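Frutapin (Artocarpus altilis, PDB 5KRP) probably binds carbohydrates, as a breadfruit lectin of the jacalin-related family. Local coordinates at residues K35-S40 and T94-S99. Sequence-based numbering, arbitrary orientation.
Sequences KEAIGS and TPVVRS
R98 reaches across to the backbone carbonyl of E36, joining two of the three four-stranded sheets of the jacalin-type beta-prism in a buried contact. The strands involved, 38-47 and 95-104, belong to different sheets, and their segments run nearly perpendicular (96°), so the contact is a junction rather than strand pairing. R98 sits in a classic beta bulge, where it and S99 both face Y83. Although its CB points away from segment 35-40, the side chain bends about CB-CG and again about CG-CD (chi3 -57°) and folds back. NE lies 2.9 Å from E36 O and NH2 3.1 Å from the same oxygen, a side-on grip by two nitrogens. The oxygen lies close to the guanidinium plane, whereas both donors approach from one face of the carbonyl, off its plane. NH2 also forms a salt bridge with E115, which probably helps fix the rotation of the group. Next to this pair of bonds, A37 CB packs 4.0 Å from R98 CD, and A37 CA makes a CH...O contact to R98 O. In I38, the chi1 rotamer sets CG1 beside the backbone N, the same N that bonds V97 O, so CG1 lies against V97 CG1 at 3.9 Å, the two side chains crossing at a slant within the buried interior. The backbone completes the junction: I38 N donates to V97 O over 3.0 Å, nearly straight at 169°.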
ATOM      1  N   LYS A  35      20.348 -12.534 -27.509  1.00 22.82           N
ATOM      2  CA  LYS A  35      20.802 -13.620 -28.424  1.00 24.29           C
ATOM      3  C   LYS A  35      20.995 -14.878 -27.563  1.00 25.08           C
ATOM      4  O   LYS A  35      20.015 -15.551 -27.228  1.00 26.69           O
ATOM      5  CB  LYS A  35      22.052 -13.113 -29.253  1.00 29.14           C
ATOM      6  CG  LYS A  35      22.426 -14.092 -30.379  1.00 30.74           C
ATOM      7  CD  LYS A  35      21.461 -13.982 -31.543  1.00 35.65           C
ATOM      8  CE  LYS A  35      21.622 -15.136 -32.561  1.00 40.20           C
ATOM      9  NZ  LYS A  35      20.983 -14.812 -33.881  1.00 44.75           N
ATOM     10  N   GLU A  36      22.206 -15.135 -27.063  1.00 24.63           N
ATOM     11  CA  GLU A  36      22.409 -16.244 -26.155  1.00 25.66           C
ATOM     12  C   GLU A  36      21.852 -15.956 -24.751  1.00 23.45           C
ATOM     13  O   GLU A  36      21.582 -16.864 -23.966  1.00 24.21           O
ATOM     14  CB  GLU A  36      23.915 -16.563 -26.066  1.00 29.38           C
ATOM     15  CG  GLU A  36      24.426 -17.117 -27.401  1.00 32.53           C
ATOM     16  CD  GLU A  36      24.869 -16.076 -28.414  1.00 33.18           C
ATOM     17  OE1 GLU A  36      24.968 -14.827 -28.165  1.00 29.69           O
ATOM     18  OE2 GLU A  36      25.225 -16.561 -29.513  1.00 39.00           O
ATOM     19  N   ALA A  37      21.779 -14.681 -24.452  1.00 21.37           N
ATOM     20  CA  ALA A  37      21.292 -14.238 -23.128  1.00 19.65           C
ATOM     21  C   ALA A  37      20.526 -12.948 -23.386  1.00 20.22           C
ATOM     22  O   ALA A  37      20.490 -12.454 -24.512  1.00 17.56           O
ATOM     23  CB  ALA A  37      22.449 -14.011 -22.192  1.00 20.83           C
ATOM     24  N   ILE A  38      20.018 -12.312 -22.315  1.00 19.13           N
ATOM     25  CA  ILE A  38      19.509 -10.967 -22.440  1.00 18.06           C
ATOM     26  C   ILE A  38      20.611  -9.949 -22.228  1.00 17.00           C
ATOM     27  O   ILE A  38      21.414 -10.041 -21.251  1.00 18.17           O
ATOM     28  CB  ILE A  38      18.356 -10.731 -21.371  1.00 17.18           C
ATOM     29  CG1 ILE A  38      17.268 -11.784 -21.460  1.00 18.05           C
ATOM     30  CG2 ILE A  38      17.861  -9.291 -21.457  1.00 18.58           C
ATOM     31  CD1 ILE A  38      16.494 -11.855 -22.744  1.00 18.41           C
ATOM     32  N   GLY A  39      20.657  -8.955 -23.138  1.00 18.75           N
ATOM     33  CA  GLY A  39      21.573  -7.843 -23.127  1.00 20.36           C
ATOM     34  C   GLY A  39      20.925  -6.573 -22.548  1.00 19.61           C
ATOM     35  O   GLY A  39      20.939  -6.340 -21.360  1.00 20.41           O
ATOM     36  N   SER A  40      20.418  -5.710 -23.417  1.00 19.22           N
ATOM     37  CA  SER A  40      19.870  -4.431 -23.011  1.00 18.34           C
ATOM     38  C   SER A  40      18.472  -4.633 -22.382  1.00 16.76           C
ATOM     39  O   SER A  40      17.762  -5.549 -22.708  1.00 17.97           O
ATOM     40  CB  SER A  40      19.722  -3.555 -24.237  1.00 20.02           C
ATOM     41  OG  SER A  40      20.993  -3.316 -24.888  1.00 18.99           O
ATOM     42  N   THR A  94      29.834 -16.010 -14.143  1.00 29.16           N
ATOM     43  CA  THR A  94      28.791 -15.506 -13.225  1.00 24.95           C
ATOM     44  C   THR A  94      27.353 -15.815 -13.853  1.00 24.16           C
ATOM     45  O   THR A  94      27.218 -15.715 -15.072  1.00 23.97           O
ATOM     46  CB  THR A  94      29.035 -14.064 -12.969  1.00 24.74           C
ATOM     47  OG1 THR A  94      28.277 -13.699 -11.832  1.00 22.02           O
ATOM     48  CG2 THR A  94      28.738 -13.182 -14.182  1.00 24.29           C
ATOM     49  N   PRO A  95      26.366 -16.190 -13.049  1.00 21.46           N
ATOM     50  CA  PRO A  95      24.992 -16.317 -13.587  1.00 20.08           C
ATOM     51  C   PRO A  95      24.455 -14.978 -14.114  1.00 18.76           C
ATOM     52  O   PRO A  95      24.641 -13.937 -13.514  1.00 18.87           O
ATOM     53  CB  PRO A  95      24.181 -16.793 -12.386  1.00 21.57           C
ATOM     54  CG  PRO A  95      25.218 -17.365 -11.418  1.00 21.91           C
ATOM     55  CD  PRO A  95      26.352 -16.477 -11.579  1.00 22.11           C
ATOM     56  N   VAL A  96      23.792 -15.060 -15.251  1.00 18.22           N
ATOM     57  CA  VAL A  96      23.076 -13.970 -15.869  1.00 17.72           C
ATOM     58  C   VAL A  96      21.671 -14.384 -16.287  1.00 17.41           C
ATOM     59  O   VAL A  96      21.273 -15.558 -16.223  1.00 17.25           O
ATOM     60  CB  VAL A  96      23.850 -13.405 -17.123  1.00 17.50           C
ATOM     61  CG1 VAL A  96      25.246 -13.022 -16.776  1.00 18.93           C
ATOM     62  CG2 VAL A  96      23.849 -14.385 -18.276  1.00 17.41           C
ATOM     63  N   VAL A  97      20.890 -13.402 -16.743  1.00 16.19           N
ATOM     64  CA  VAL A  97      19.550 -13.684 -17.241  1.00 16.46           C
ATOM     65  C   VAL A  97      19.648 -14.124 -18.689  1.00 16.92           C
ATOM     66  O   VAL A  97      20.016 -13.325 -19.540  1.00 19.14           O
ATOM     67  CB  VAL A  97      18.626 -12.429 -17.166  1.00 16.43           C
ATOM     68  CG1 VAL A  97      17.248 -12.745 -17.715  1.00 15.13           C
ATOM     69  CG2 VAL A  97      18.587 -11.890 -15.719  1.00 16.30           C
ATOM     70  N   ARG A  98      19.354 -15.393 -18.907  1.00 16.98           N
ATOM     71  CA  ARG A  98      19.535 -16.074 -20.193  1.00 17.93           C
ATOM     72  C   ARG A  98      18.304 -15.904 -21.044  1.00 18.44           C
ATOM     73  O   ARG A  98      18.391 -15.781 -22.274  1.00 18.74           O
ATOM     74  CB  ARG A  98      19.886 -17.566 -20.023  1.00 18.88           C
ATOM     75  CG  ARG A  98      21.206 -17.864 -19.315  1.00 21.90           C
ATOM     76  CD  ARG A  98      22.441 -17.348 -20.032  1.00 25.54           C
ATOM     77  NE  ARG A  98      22.424 -17.936 -21.351  1.00 26.46           N
ATOM     78  CZ  ARG A  98      22.914 -19.131 -21.650  1.00 30.45           C
ATOM     79  NH1 ARG A  98      23.591 -19.856 -20.758  1.00 30.12           N
ATOM     80  NH2 ARG A  98      22.706 -19.588 -22.854  1.00 30.32           N
ATOM     81  N   SER A  99      17.142 -15.800 -20.404  1.00 17.47           N
ATOM     82  CA  SER A  99      15.877 -15.664 -21.146  1.00 16.66           C
ATOM     83  C   SER A  99      14.860 -14.841 -20.296  1.00 18.64           C
ATOM     84  O   SER A  99      14.876 -14.953 -19.051  1.00 17.57           O
ATOM     85  CB  SER A  99      15.246 -17.020 -21.364  1.00 18.51           C
ATOM     86  OG  SER A  99      14.216 -16.961 -22.300  1.00 24.10           O
TER